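Local atomic coordinates of redox-sensing transcriptional repressor Rex (Thermoanaerobacter ethanolicus, PDB entry 3WG9), a protein that represses transcription as a DNA-binding homodimer and probably adjusts that repression to the cellular balance of NADH and NAD(+). Residues T87-A92 with F110-I115; D134-E139 with A163-R168; I149-I154 with A173-L178; I154-A159 with L178-K183. All blocks are in the same frame, centred on the assembly; numbering follows the deposited sequence.

Contact 1: T87-A92 with F110-I115; sequences TIIIGA and FNLKGI
Strands 87-90 and 110-115 run parallel, their short axes 4.7 Å apart and turned by 44°, with Thr87 facing Leu112 and Ile89 facing Ile115. Three backbone hydrogen bonds tie them: Thr87 N gives to Asn111 O, Lys113 N to Thr87 O at 2.7 Å, and Ile89 N to Gly114 O. Between them CA-H groups add to the seam, as where Ile115 CA lies 3.2 Å from Ile89 O.

Thr87, Ile89, Leu112 and Ile115 share one face of the sheet. With chi1 at 69°, Thr87 holds OG1 between its own N and carbonyl carbon, where the hydroxyl comes within 3.1 Å of Leu112 CA; a water 2.7 Å from Thr87 OG1 also donates to Phe110 O, bridging the strands. The other branch, CG2, meets Phe110 at its ring edge. Leu112 sends CD1 across Ile89 at about a right angle, 3.6 Å from Ile89 CG1. Past the strand end, Ala92 CB rests 3.7 Å from Ile115 CG2. The backbone angles of Gly91 would jam a CB against the preceding carbonyl oxygen.

This is the first beta-alpha-beta unit of the Rossmann domain, closed through helix 94-102, and Gly91 and Ala92 open its predicted NAD(+) loop. Strand 149-152 pairs with the far edge of strand 87-90, helix 138-144 packs on Ile88, and Leu199 of the second subunit reaches Phe110.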
loop_
_atom_site.group_PDB
_atom_site.type_symbol
_atom_site.label_atom_id
_atom_site.label_comp_id
_atom_site.label_asym_id
_atom_site.label_seq_id
_atom_site.Cartn_x
_atom_site.Cartn_y
_atom_site.Cartn_z
ATOM N N THR B 87 8.674 -9.503 14.566
ATOM C CA THR B 87 9.178 -8.910 13.352
ATOM C C THR B 87 10.603 -8.421 13.523
ATOM O O THR B 87 11.048 -8.076 14.630
ATOM C CB THR B 87 8.271 -7.729 12.916
ATOM O OG1 THR B 87 8.405 -6.645 13.853
ATOM C CG2 THR B 87 6.797 -8.223 12.846
ATOM N N ILE B 88 11.310 -8.338 12.418
ATOM C CA ILE B 88 12.527 -7.585 12.339
ATOM C C ILE B 88 12.430 -6.729 11.112
ATOM O O ILE B 88 11.703 -7.053 10.183
ATOM C CB ILE B 88 13.774 -8.489 12.207
ATOM C CG1 ILE B 88 13.703 -9.410 10.976
ATOM C CG2 ILE B 88 13.935 -9.348 13.462
ATOM C CD1 ILE B 88 14.904 -10.386 10.843
ATOM N N ILE B 89 13.182 -5.638 11.102
ATOM C CA ILE B 89 13.282 -4.797 9.900
ATOM C C ILE B 89 14.698 -4.860 9.442
ATOM O O ILE B 89 15.633 -4.700 10.275
ATOM C CB ILE B 89 12.922 -3.338 10.320
ATOM C CG1 ILE B 89 11.425 -3.304 10.605
ATOM C CG2 ILE B 89 13.250 -2.315 9.218
ATOM C CD1 ILE B 89 10.895 -1.935 11.101
ATOM N N ILE B 90 14.880 -5.038 8.133
ATOM C CA ILE B 90 16.181 -4.986 7.512
ATOM C C ILE B 90 16.275 -3.624 6.771
ATOM O O ILE B 90 15.452 -3.313 5.869
ATOM C CB ILE B 90 16.415 -6.088 6.478
ATOM C CG1 ILE B 90 15.974 -7.488 6.961
ATOM C CG2 ILE B 90 17.917 -6.046 6.005
ATOM C CD1 ILE B 90 16.603 -7.853 8.290
ATOM N N GLY B 91 17.230 -2.809 7.202
ATOM C CA GLY B 91 17.413 -1.430 6.631
ATOM C C GLY B 91 17.117 -0.402 7.716
ATOM O O GLY B 91 15.987 -0.342 8.214
ATOM N N ALA B 92 18.127 0.348 8.157
ATOM C CA ALA B 92 17.920 1.351 9.189
ATOM C C ALA B 92 17.949 2.785 8.659
ATOM O O ALA B 92 18.000 3.683 9.462
ATOM C CB ALA B 92 18.944 1.228 10.340
ATOM N N PHE B 110 2.293 -6.592 16.231
ATOM C CA PHE B 110 3.505 -6.811 15.498
ATOM C C PHE B 110 4.706 -6.347 16.310
ATOM O O PHE B 110 5.065 -5.161 16.361
ATOM C CB PHE B 110 3.401 -6.185 14.109
ATOM C CG PHE B 110 2.251 -6.746 13.296
ATOM C CD1 PHE B 110 2.460 -7.805 12.424
ATOM C CD2 PHE B 110 0.972 -6.248 13.446
ATOM C CE1 PHE B 110 1.424 -8.329 11.667
ATOM C CE2 PHE B 110 -0.078 -6.755 12.677
ATOM C CZ PHE B 110 0.139 -7.788 11.803
ATOM N N ASN B 111 5.332 -7.314 16.951
ATOM C CA ASN B 111 6.323 -6.959 17.937
ATOM C C ASN B 111 7.720 -6.871 17.355
ATOM O O ASN B 111 8.337 -7.898 17.089
ATOM C CB ASN B 111 6.235 -7.951 19.096
ATOM C CG ASN B 111 4.933 -7.793 19.901
ATOM O OD1 ASN B 111 4.378 -8.767 20.402
ATOM N ND2 ASN B 111 4.434 -6.566 19.993
ATOM N N LEU B 112 8.214 -5.657 17.147
ATOM C CA LEU B 112 9.510 -5.480 16.515
ATOM C C LEU B 112 10.662 -5.899 17.448
ATOM O O LEU B 112 10.828 -5.265 18.479
ATOM C CB LEU B 112 9.725 -4.009 16.119
ATOM C CG LEU B 112 11.049 -3.717 15.390
ATOM C CD1 LEU B 112 11.106 -4.388 14.001
ATOM C CD2 LEU B 112 11.219 -2.203 15.186
ATOM N N LYS B 113 11.481 -6.882 17.047
ATOM C CA LYS B 113 12.559 -7.438 17.895
ATOM C C LYS B 113 13.947 -6.942 17.577
ATOM O O LYS B 113 14.854 -7.118 18.374
ATOM C CB LYS B 113 12.571 -8.965 17.823
ATOM C CG LYS B 113 11.309 -9.580 18.258
ATOM C CD LYS B 113 10.979 -9.180 19.683
ATOM C CE LYS B 113 9.553 -9.544 19.959
ATOM N NZ LYS B 113 9.226 -9.611 21.410
ATOM N N GLY B 114 14.153 -6.358 16.398
ATOM C CA GLY B 114 15.491 -5.952 16.005
ATOM C C GLY B 114 15.435 -5.267 14.657
ATOM O O GLY B 114 14.485 -5.486 13.876
ATOM N N ILE B 115 16.434 -4.423 14.422
ATOM C CA ILE B 115 16.651 -3.737 13.178
ATOM C C ILE B 115 18.068 -4.042 12.721
ATOM O O ILE B 115 18.997 -4.102 13.531
ATOM C CB ILE B 115 16.455 -2.190 13.349
ATOM C CG1 ILE B 115 15.040 -1.822 13.774
ATOM C CG2 ILE B 115 16.919 -1.372 12.122
ATOM C CD1 ILE B 115 14.986 -0.305 14.101
HETATM O O HOH W 1 6.827 -4.460 13.832
#

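Contact 2: D134-E139 with A163-R168; sequences DVETVE and ADRLVR
Arg165 meets two glutamates of segment 134-139, and its side chain can be followed atom by atom from the helix outward. CB, CG and CD all pass close to Glu139 OE2, with Arg165 CB 3.8 Å from that oxygen, the chain bending at chi3 (76°) as it goes. NE then donates to Glu139 OE2 at 2.8 Å, on its anti side, with the guanidinium and carboxylate planes almost perpendicular. NH1 reaches Glu136 OE1 at 2.8 Å from above the carboxylate plane, while NH2 adds only weak bonds to Glu136 OE2 and Glu139 OE2. Val135 O lies over one face of the group.

Glu139 is also gripped side-on by Arg168: NE bonds to OE1 at 2.7 Å and NH2 to OE2 at 2.8 Å, the latter on the syn side. OE2 thus accepts from both arginines. A glutamine here would probably leave the two guanidinium groups without their shared negative charge and weaken the link between the helices. Beneath the charges, Val138 CG2 touches Leu166 CD2 at 4.1 Å.

Two acids and two bases form a network in which opposite charges alternate, probably keeping all four ionised. Glu136 is also a zinc ligand in a crystal structure of this protein, so Arg165 may have to share it with a metal.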
loop_
_atom_site.group_PDB
_atom_site.type_symbol
_atom_site.label_atom_id
_atom_site.label_comp_id
_atom_site.label_asym_id
_atom_site.label_seq_id
_atom_site.Cartn_x
_atom_site.Cartn_y
_atom_site.Cartn_z
ATOM N N ASP B 134 24.263 -5.563 13.200
ATOM C CA ASP B 134 24.859 -5.980 11.922
ATOM C C ASP B 134 23.999 -7.083 11.294
ATOM O O ASP B 134 23.715 -8.089 11.927
ATOM C CB ASP B 134 26.283 -6.526 12.164
ATOM C CG ASP B 134 27.035 -6.926 10.894
ATOM O OD1 ASP B 134 26.541 -6.857 9.744
ATOM O OD2 ASP B 134 28.215 -7.317 11.066
ATOM N N VAL B 135 23.559 -6.819 10.070
ATOM C CA VAL B 135 22.825 -7.738 9.227
ATOM C C VAL B 135 23.598 -9.072 9.103
ATOM O O VAL B 135 23.001 -10.092 8.858
ATOM C CB VAL B 135 22.517 -7.089 7.854
ATOM C CG1 VAL B 135 23.723 -7.166 6.920
ATOM C CG2 VAL B 135 21.277 -7.798 7.161
ATOM N N GLU B 136 24.925 -9.095 9.267
ATOM C CA GLU B 136 25.611 -10.421 9.236
ATOM C C GLU B 136 25.165 -11.322 10.413
ATOM O O GLU B 136 25.408 -12.524 10.394
ATOM C CB GLU B 136 27.157 -10.294 9.216
ATOM C CG GLU B 136 27.744 -9.956 7.806
ATOM C CD GLU B 136 27.293 -10.898 6.673
ATOM O OE1 GLU B 136 26.681 -10.372 5.726
ATOM O OE2 GLU B 136 27.507 -12.131 6.717
ATOM N N THR B 137 24.537 -10.773 11.460
ATOM C CA THR B 137 24.063 -11.637 12.562
ATOM C C THR B 137 22.589 -12.046 12.425
ATOM O O THR B 137 22.018 -12.647 13.334
ATOM C CB THR B 137 24.187 -10.970 13.919
ATOM O OG1 THR B 137 23.379 -9.779 13.946
ATOM C CG2 THR B 137 25.661 -10.589 14.148
ATOM N N VAL B 138 21.954 -11.667 11.320
ATOM C CA VAL B 138 20.492 -11.784 11.319
ATOM C C VAL B 138 20.021 -13.258 11.321
ATOM O O VAL B 138 18.979 -13.586 11.872
ATOM C CB VAL B 138 19.865 -10.946 10.150
ATOM C CG1 VAL B 138 20.189 -11.639 8.774
ATOM C CG2 VAL B 138 18.360 -10.780 10.367
ATOM N N GLU B 139 20.759 -14.149 10.684
ATOM C CA GLU B 139 20.285 -15.526 10.600
ATOM C C GLU B 139 20.226 -16.175 11.976
ATOM O O GLU B 139 19.259 -16.837 12.342
ATOM C CB GLU B 139 21.191 -16.326 9.664
ATOM C CG GLU B 139 20.952 -15.919 8.221
ATOM C CD GLU B 139 21.973 -16.534 7.308
ATOM O OE1 GLU B 139 22.009 -17.781 7.228
ATOM O OE2 GLU B 139 22.718 -15.780 6.667
ATOM N N ALA B 163 16.819 -11.581 1.078
ATOM C CA ALA B 163 15.605 -12.428 1.177
ATOM C C ALA B 163 16.049 -13.903 1.287
ATOM O O ALA B 163 15.512 -14.675 2.090
ATOM C CB ALA B 163 14.732 -12.201 -0.052
ATOM N N ASP B 164 17.081 -14.292 0.533
ATOM C CA ASP B 164 17.525 -15.713 0.600
ATOM C C ASP B 164 18.061 -16.086 1.976
ATOM O O ASP B 164 17.830 -17.199 2.433
ATOM C CB ASP B 164 18.632 -15.999 -0.431
ATOM C CG ASP B 164 18.126 -15.973 -1.876
ATOM O OD1 ASP B 164 16.896 -16.052 -2.100
ATOM O OD2 ASP B 164 18.969 -15.901 -2.797
ATOM N N ARG B 165 18.791 -15.171 2.611
ATOM C CA ARG B 165 19.335 -15.390 3.936
ATOM C C ARG B 165 18.196 -15.545 4.926
ATOM O O ARG B 165 18.276 -16.387 5.840
ATOM C CB ARG B 165 20.173 -14.186 4.419
ATOM C CG ARG B 165 21.411 -13.906 3.568
ATOM C CD ARG B 165 22.098 -12.768 4.244
ATOM N NE ARG B 165 22.782 -13.231 5.441
ATOM C CZ ARG B 165 23.770 -12.547 5.963
ATOM N NH1 ARG B 165 24.089 -11.388 5.377
ATOM N NH2 ARG B 165 24.433 -13.017 7.013
ATOM N N LEU B 166 17.189 -14.658 4.836
ATOM C CA LEU B 166 16.071 -14.785 5.836
ATOM C C LEU B 166 15.355 -16.099 5.676
ATOM O O LEU B 166 14.971 -16.757 6.648
ATOM C CB LEU B 166 15.014 -13.658 5.710
ATOM C CG LEU B 166 15.542 -12.234 5.718
ATOM C CD1 LEU B 166 14.381 -11.233 5.596
ATOM C CD2 LEU B 166 16.359 -11.907 6.923
ATOM N N VAL B 167 15.129 -16.488 4.428
ATOM C CA VAL B 167 14.507 -17.784 4.130
ATOM C C VAL B 167 15.312 -18.984 4.676
ATOM O O VAL B 167 14.766 -19.861 5.368
ATOM C CB VAL B 167 14.280 -17.911 2.588
ATOM C CG1 VAL B 167 13.956 -19.330 2.180
ATOM C CG2 VAL B 167 13.150 -16.916 2.119
ATOM N N ARG B 168 16.613 -19.024 4.441
ATOM C CA ARG B 168 17.343 -20.209 4.928
ATOM C C ARG B 168 17.431 -20.203 6.460
ATOM O O ARG B 168 17.595 -21.266 7.059
ATOM C CB ARG B 168 18.736 -20.301 4.316
ATOM C CG ARG B 168 19.705 -19.290 4.825
ATOM C CD ARG B 168 21.056 -19.455 4.110
ATOM N NE ARG B 168 21.962 -18.425 4.584
ATOM C CZ ARG B 168 23.018 -17.996 3.894
ATOM N NH1 ARG B 168 23.312 -18.544 2.725
ATOM N NH2 ARG B 168 23.824 -17.081 4.399
#

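Contact 3: I149-I154 with A173-L178; sequences IGILCI and AIWNFL
Gly150 and Leu152 bond in both directions to the parallel strand 173-176, and the ladder runs without a gap. Gly150 N donates to Ala173 O, Trp175 N to Gly150 O at 2.8 Å, Leu152 N to Trp175 O at 2.8 Å, and Phe177 N to Leu152 O at 3.0 Å just past the strand end. Along the other edge of strand 149-152, Ile149 and Ile151 bond to strand 85-90. The backbone O of Phe177 bonds to Tyr102 OH of the second subunit.

Side-chain polar atoms are matched too. Asn176, with CG opposite its N (chi1 173°), brings OD1 to Leu178 N at 3.1 Å in an Asx turn, the donor standing above the amide plane; its ND2 gives to Asn192 and Ile180. Trp175 NE1 bonds to Ser198 of the second subunit.

Ile151 lies alongside both aromatic residues, CD1 at the indole edge 4.0 Å from Trp175 CE3 and CG2 at the phenyl edge 3.7 Å from Phe177 CE2. Cutting this residue back to an alanine is likely to leave both ring edges without their aliphatic neighbour and Phe177 freer to shift. On the opposite face, Leu152 CG meets Ile174 CG2 at 3.8 Å.

The two strands, with helix 159-168 as the crossover between them, form a beta-alpha-beta unit of the Rossmann fold, and its C-terminal end carries Ile154 and Phe177, both of which contact NADH in a structure of the bound protein.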
loop_
_atom_site.group_PDB
_atom_site.type_symbol
_atom_site.label_atom_id
_atom_site.label_comp_id
_atom_site.label_asym_id
_atom_site.label_seq_id
_atom_site.Cartn_x
_atom_site.Cartn_y
_atom_site.Cartn_z
ATOM N N ILE B 149 8.275 -12.519 10.806
ATOM C CA ILE B 149 8.115 -11.645 9.620
ATOM C C ILE B 149 9.402 -10.830 9.439
ATOM O O ILE B 149 9.892 -10.275 10.418
ATOM C CB ILE B 149 6.927 -10.684 9.761
ATOM C CG1 ILE B 149 5.595 -11.444 9.970
ATOM C CG2 ILE B 149 6.873 -9.723 8.526
ATOM C CD1 ILE B 149 4.408 -10.494 10.413
ATOM N N GLY B 150 10.041 -10.916 8.271
ATOM C CA GLY B 150 11.205 -10.029 7.976
ATOM C C GLY B 150 10.662 -8.908 7.066
ATOM O O GLY B 150 10.002 -9.144 6.041
ATOM N N ILE B 151 10.859 -7.666 7.467
ATOM C CA ILE B 151 10.387 -6.539 6.646
ATOM C C ILE B 151 11.579 -5.941 5.931
ATOM O O ILE B 151 12.587 -5.618 6.609
ATOM C CB ILE B 151 9.786 -5.490 7.571
ATOM C CG1 ILE B 151 8.689 -6.153 8.415
ATOM C CG2 ILE B 151 9.325 -4.198 6.751
ATOM C CD1 ILE B 151 8.085 -5.266 9.532
ATOM N N LEU B 152 11.516 -5.826 4.596
ATOM C CA LEU B 152 12.669 -5.440 3.810
ATOM C C LEU B 152 12.568 -3.976 3.440
ATOM O O LEU B 152 11.605 -3.583 2.741
ATOM C CB LEU B 152 12.851 -6.278 2.519
ATOM C CG LEU B 152 13.059 -7.792 2.574
ATOM C CD1 LEU B 152 13.191 -8.305 1.112
ATOM C CD2 LEU B 152 14.310 -8.174 3.381
ATOM N N CYS B 153 13.493 -3.169 3.968
ATOM C CA CYS B 153 13.506 -1.704 3.706
ATOM C C CYS B 153 14.913 -1.301 3.236
ATOM O O CYS B 153 15.492 -0.303 3.669
ATOM C CB CYS B 153 13.205 -1.014 5.034
ATOM S SG CYS B 153 11.504 -1.315 5.612
ATOM N N ILE B 154 15.552 -2.174 2.486
ATOM C CA ILE B 154 16.916 -1.902 2.024
ATOM C C ILE B 154 16.937 -1.554 0.549
ATOM O O ILE B 154 15.918 -1.704 -0.137
ATOM C CB ILE B 154 17.783 -3.136 2.209
ATOM C CG1 ILE B 154 16.986 -4.422 1.961
ATOM C CG2 ILE B 154 18.402 -3.127 3.600
ATOM C CD1 ILE B 154 17.938 -5.542 1.733
ATOM N N ALA B 173 7.574 -15.264 6.681
ATOM C CA ALA B 173 6.981 -14.280 5.776
ATOM C C ALA B 173 7.945 -13.121 5.633
ATOM O O ALA B 173 8.695 -12.790 6.595
ATOM C CB ALA B 173 5.732 -13.721 6.453
ATOM N N ILE B 174 7.824 -12.465 4.480
ATOM C CA ILE B 174 8.573 -11.282 4.158
ATOM C C ILE B 174 7.617 -10.221 3.689
ATOM O O ILE B 174 6.750 -10.458 2.805
ATOM C CB ILE B 174 9.609 -11.590 3.020
ATOM C CG1 ILE B 174 10.728 -12.464 3.647
ATOM C CG2 ILE B 174 10.200 -10.265 2.478
ATOM C CD1 ILE B 174 11.764 -12.957 2.614
ATOM N N TRP B 175 7.751 -9.046 4.307
ATOM C CA TRP B 175 6.965 -7.872 3.870
ATOM C C TRP B 175 7.938 -6.958 3.127
ATOM O O TRP B 175 8.877 -6.399 3.705
ATOM C CB TRP B 175 6.330 -7.199 5.105
ATOM C CG TRP B 175 5.223 -6.235 4.800
ATOM C CD1 TRP B 175 4.347 -6.297 3.737
ATOM C CD2 TRP B 175 4.832 -5.106 5.572
ATOM N NE1 TRP B 175 3.402 -5.281 3.824
ATOM C CE2 TRP B 175 3.699 -4.517 4.928
ATOM C CE3 TRP B 175 5.293 -4.550 6.762
ATOM C CZ2 TRP B 175 3.101 -3.354 5.385
ATOM C CZ3 TRP B 175 4.673 -3.384 7.241
ATOM C CH2 TRP B 175 3.543 -2.842 6.585
ATOM N N ASN B 176 7.779 -6.869 1.811
ATOM C CA ASN B 176 8.848 -6.332 0.960
ATOM C C ASN B 176 8.475 -4.909 0.481
ATOM O O ASN B 176 7.548 -4.788 -0.282
ATOM C CB ASN B 176 9.009 -7.228 -0.280
ATOM C CG ASN B 176 9.987 -6.646 -1.307
ATOM O OD1 ASN B 176 10.954 -5.945 -0.954
ATOM N ND2 ASN B 176 9.690 -6.869 -2.595
ATOM N N PHE B 177 9.183 -3.875 0.923
ATOM C CA PHE B 177 8.929 -2.490 0.452
ATOM C C PHE B 177 9.685 -2.066 -0.813
ATOM O O PHE B 177 9.519 -0.935 -1.283
ATOM C CB PHE B 177 9.260 -1.489 1.537
ATOM C CG PHE B 177 8.187 -1.408 2.573
ATOM C CD1 PHE B 177 7.163 -0.469 2.433
ATOM C CD2 PHE B 177 8.116 -2.382 3.553
ATOM C CE1 PHE B 177 6.125 -0.399 3.358
ATOM C CE2 PHE B 177 7.083 -2.324 4.498
ATOM C CZ PHE B 177 6.085 -1.359 4.376
ATOM N N LEU B 178 10.549 -2.936 -1.311
ATOM C CA LEU B 178 11.325 -2.570 -2.480
ATOM C C LEU B 178 10.516 -2.786 -3.722
ATOM O O LEU B 178 9.851 -3.816 -3.843
ATOM C CB LEU B 178 12.607 -3.368 -2.611
ATOM C CG LEU B 178 13.408 -4.050 -1.503
ATOM C CD1 LEU B 178 14.859 -4.042 -2.006
ATOM C CD2 LEU B 178 13.292 -3.502 -0.080
#

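Contact 4: I154-A159 with L178-K183; sequences IPKDNA and LPIDLK
Lys156 and Ile180 come together through their torsions: Lys156 sets CG beside its own N (chi1 -48°), runs straight to CD and then bends at chi3 (-38°), while Ile180 CG1 also turns to the N side and extends to CD1 (chi2 168°). The two side chains cross at about a right angle. Ile180 CD1 ends against the lysine methylenes, tight at 3.2 Å from Lys156 CD and 3.7 Å from Lys156 CG, so the aliphatic part of the lysine rather than its ammonium group makes the closest approach. Lys156 CD lies 4.2 Å from Pro179 CG, so the lysine methylenes lie against both Pro179 and Ile180.

Further in, Leu178 directs its branched end at the backbone of the turn. Leu178 CD1 is 3.5 Å from Pro155 O and 3.7 Å from Lys156 CA; its very short approach to Ala159 is doubtful in the model. Leu182 closes the inner end, CD2 reaching Ala159 CB at 4.3 Å where helix 159-168 begins. Ala159 N bonds back to Lys156 O at 3.2 Å, which draws the turn together ahead of the helix. Tyr102 of the second subunit packs on Pro179. Binding roles lie in the same loops: Asp181 binds zinc in another structure of this protein, and Ile154 contacts NAD(+) or NADH in structures with the dinucleotide bound.

No hydrogen bond or salt bridge links the two segments. Two loops at the C-terminal ends of adjacent strands are joined by van der Waals contact, methyls and methylenes against each other and against backbone carbonyls, so shape and apolar burial hold them together without directional bonds.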
loop_
_atom_site.group_PDB
_atom_site.type_symbol
_atom_site.label_atom_id
_atom_site.label_comp_id
_atom_site.label_asym_id
_atom_site.label_seq_id
_atom_site.Cartn_x
_atom_site.Cartn_y
_atom_site.Cartn_z
ATOM N N ILE B 154 15.552 -2.174 2.486
ATOM C CA ILE B 154 16.916 -1.902 2.024
ATOM C C ILE B 154 16.937 -1.554 0.549
ATOM O O ILE B 154 15.918 -1.704 -0.137
ATOM C CB ILE B 154 17.783 -3.136 2.209
ATOM C CG1 ILE B 154 16.986 -4.422 1.961
ATOM C CG2 ILE B 154 18.402 -3.127 3.600
ATOM C CD1 ILE B 154 17.938 -5.542 1.733
ATOM N N PRO B 155 18.098 -1.114 0.020
ATOM C CA PRO B 155 18.108 -0.844 -1.424
ATOM C C PRO B 155 17.987 -2.137 -2.227
ATOM O O PRO B 155 18.199 -3.213 -1.687
ATOM C CB PRO B 155 19.490 -0.212 -1.659
ATOM C CG PRO B 155 20.083 0.031 -0.326
ATOM C CD PRO B 155 19.422 -0.900 0.636
ATOM N N LYS B 156 17.676 -2.043 -3.519
ATOM C CA LYS B 156 17.573 -3.248 -4.377
ATOM C C LYS B 156 18.864 -4.034 -4.533
ATOM O O LYS B 156 18.845 -5.250 -4.775
ATOM C CB LYS B 156 17.081 -2.836 -5.754
ATOM C CG LYS B 156 15.870 -1.928 -5.680
ATOM C CD LYS B 156 15.490 -1.473 -7.072
ATOM C CE LYS B 156 16.740 -1.223 -7.905
ATOM N NZ LYS B 156 16.386 -0.991 -9.323
ATOM N N ASP B 157 19.982 -3.321 -4.387
ATOM C CA ASP B 157 21.332 -3.887 -4.391
ATOM C C ASP B 157 21.432 -5.350 -3.926
ATOM O O ASP B 157 21.415 -6.263 -4.746
ATOM C CB ASP B 157 22.286 -3.001 -3.577
ATOM C CG ASP B 157 22.749 -1.769 -4.350
ATOM O OD1 ASP B 157 23.745 -1.900 -5.100
ATOM O OD2 ASP B 157 22.139 -0.677 -4.197
ATOM N N ASN B 158 21.589 -5.597 -2.632
ATOM C CA ASN B 158 21.567 -6.995 -2.196
ATOM C C ASN B 158 20.220 -7.447 -1.574
ATOM O O ASN B 158 20.212 -8.211 -0.608
ATOM C CB ASN B 158 22.794 -7.390 -1.326
ATOM C CG ASN B 158 24.089 -6.655 -1.711
ATOM O OD1 ASN B 158 24.976 -6.468 -0.867
ATOM N ND2 ASN B 158 24.204 -6.233 -2.967
ATOM N N ALA B 159 19.095 -7.033 -2.160
ATOM C CA ALA B 159 17.779 -7.512 -1.729
ATOM C C ALA B 159 17.408 -8.992 -1.909
ATOM O O ALA B 159 16.872 -9.589 -0.975
ATOM C CB ALA B 159 16.637 -6.622 -2.221
ATOM N N LEU B 178 10.549 -2.936 -1.311
ATOM C CA LEU B 178 11.325 -2.570 -2.480
ATOM C C LEU B 178 10.516 -2.786 -3.722
ATOM O O LEU B 178 9.851 -3.816 -3.843
ATOM C CB LEU B 178 12.607 -3.368 -2.611
ATOM C CG LEU B 178 13.408 -4.050 -1.503
ATOM C CD1 LEU B 178 14.859 -4.042 -2.006
ATOM C CD2 LEU B 178 13.292 -3.502 -0.080
ATOM N N PRO B 179 10.662 -1.864 -4.689
ATOM C CA PRO B 179 9.842 -1.845 -5.879
ATOM C C PRO B 179 10.269 -2.939 -6.836
ATOM O O PRO B 179 10.240 -2.710 -8.032
ATOM C CB PRO B 179 10.157 -0.467 -6.487
ATOM C CG PRO B 179 11.585 -0.220 -6.118
ATOM C CD PRO B 179 11.718 -0.833 -4.724
ATOM N N ILE B 180 10.623 -4.108 -6.323
ATOM C CA ILE B 180 10.964 -5.289 -7.121
ATOM C C ILE B 180 10.376 -6.588 -6.537
ATOM O O ILE B 180 10.335 -6.768 -5.331
ATOM C CB ILE B 180 12.473 -5.418 -7.170
ATOM C CG1 ILE B 180 13.012 -4.472 -8.247
ATOM C CG2 ILE B 180 12.913 -6.859 -7.396
ATOM C CD1 ILE B 180 14.513 -4.320 -8.174
ATOM N N ASP B 181 9.922 -7.489 -7.392
ATOM C CA ASP B 181 9.296 -8.726 -6.947
ATOM C C ASP B 181 10.294 -9.889 -6.698
ATOM O O ASP B 181 10.829 -10.510 -7.636
ATOM C CB ASP B 181 8.128 -9.102 -7.866
ATOM C CG ASP B 181 6.906 -8.178 -7.674
ATOM O OD1 ASP B 181 7.016 -7.099 -7.035
ATOM O OD2 ASP B 181 5.804 -8.544 -8.130
ATOM N N LEU B 182 10.506 -10.172 -5.408
ATOM C CA LEU B 182 11.490 -11.164 -4.923
ATOM C C LEU B 182 11.088 -12.620 -5.172
ATOM O O LEU B 182 9.920 -12.897 -5.328
ATOM C CB LEU B 182 11.736 -10.958 -3.430
ATOM C CG LEU B 182 12.270 -9.571 -3.098
ATOM C CD1 LEU B 182 12.384 -9.479 -1.606
ATOM C CD2 LEU B 182 13.606 -9.267 -3.761
ATOM N N LYS B 183 12.053 -13.531 -5.180
ATOM C CA LYS B 183 11.796 -14.954 -5.324
ATOM C C LYS B 183 11.939 -15.619 -3.936
ATOM O O LYS B 183 13.010 -15.480 -3.324
ATOM C CB LYS B 183 12.845 -15.591 -6.236
ATOM C CG LYS B 183 12.831 -15.107 -7.684
ATOM C CD LYS B 183 11.434 -14.780 -8.175
ATOM C CE LYS B 183 11.509 -13.922 -9.444
ATOM N NZ LYS B 183 12.445 -14.544 -10.430
#

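Overall arrangement
All four contacts belong to the Rossmann domain, and together they illustrate how one parallel sheet is assembled. Contacts 1 and 3, centres about 10 Å apart, share the sheet directly, since strands 85-90 and 149-152 are neighbours in it. Contact 2 joins the helices on one face, its centre about 12 Å from each of theirs, with Val138 reaching Ile88 and Leu166 reaching Leu152. Contact 4 continues contact 3, their centres about 9 Å apart, through the shared Ile154 and Leu178. Along the chain contact 1 closes first, whereas the segments of contacts 2, 3 and 4 alternate. Ile154 packs on Gly91, joining contacts 1 and 3 at what is probably the dinucleotide site, and contacts 1, 3 and 4 also touch the second subunit.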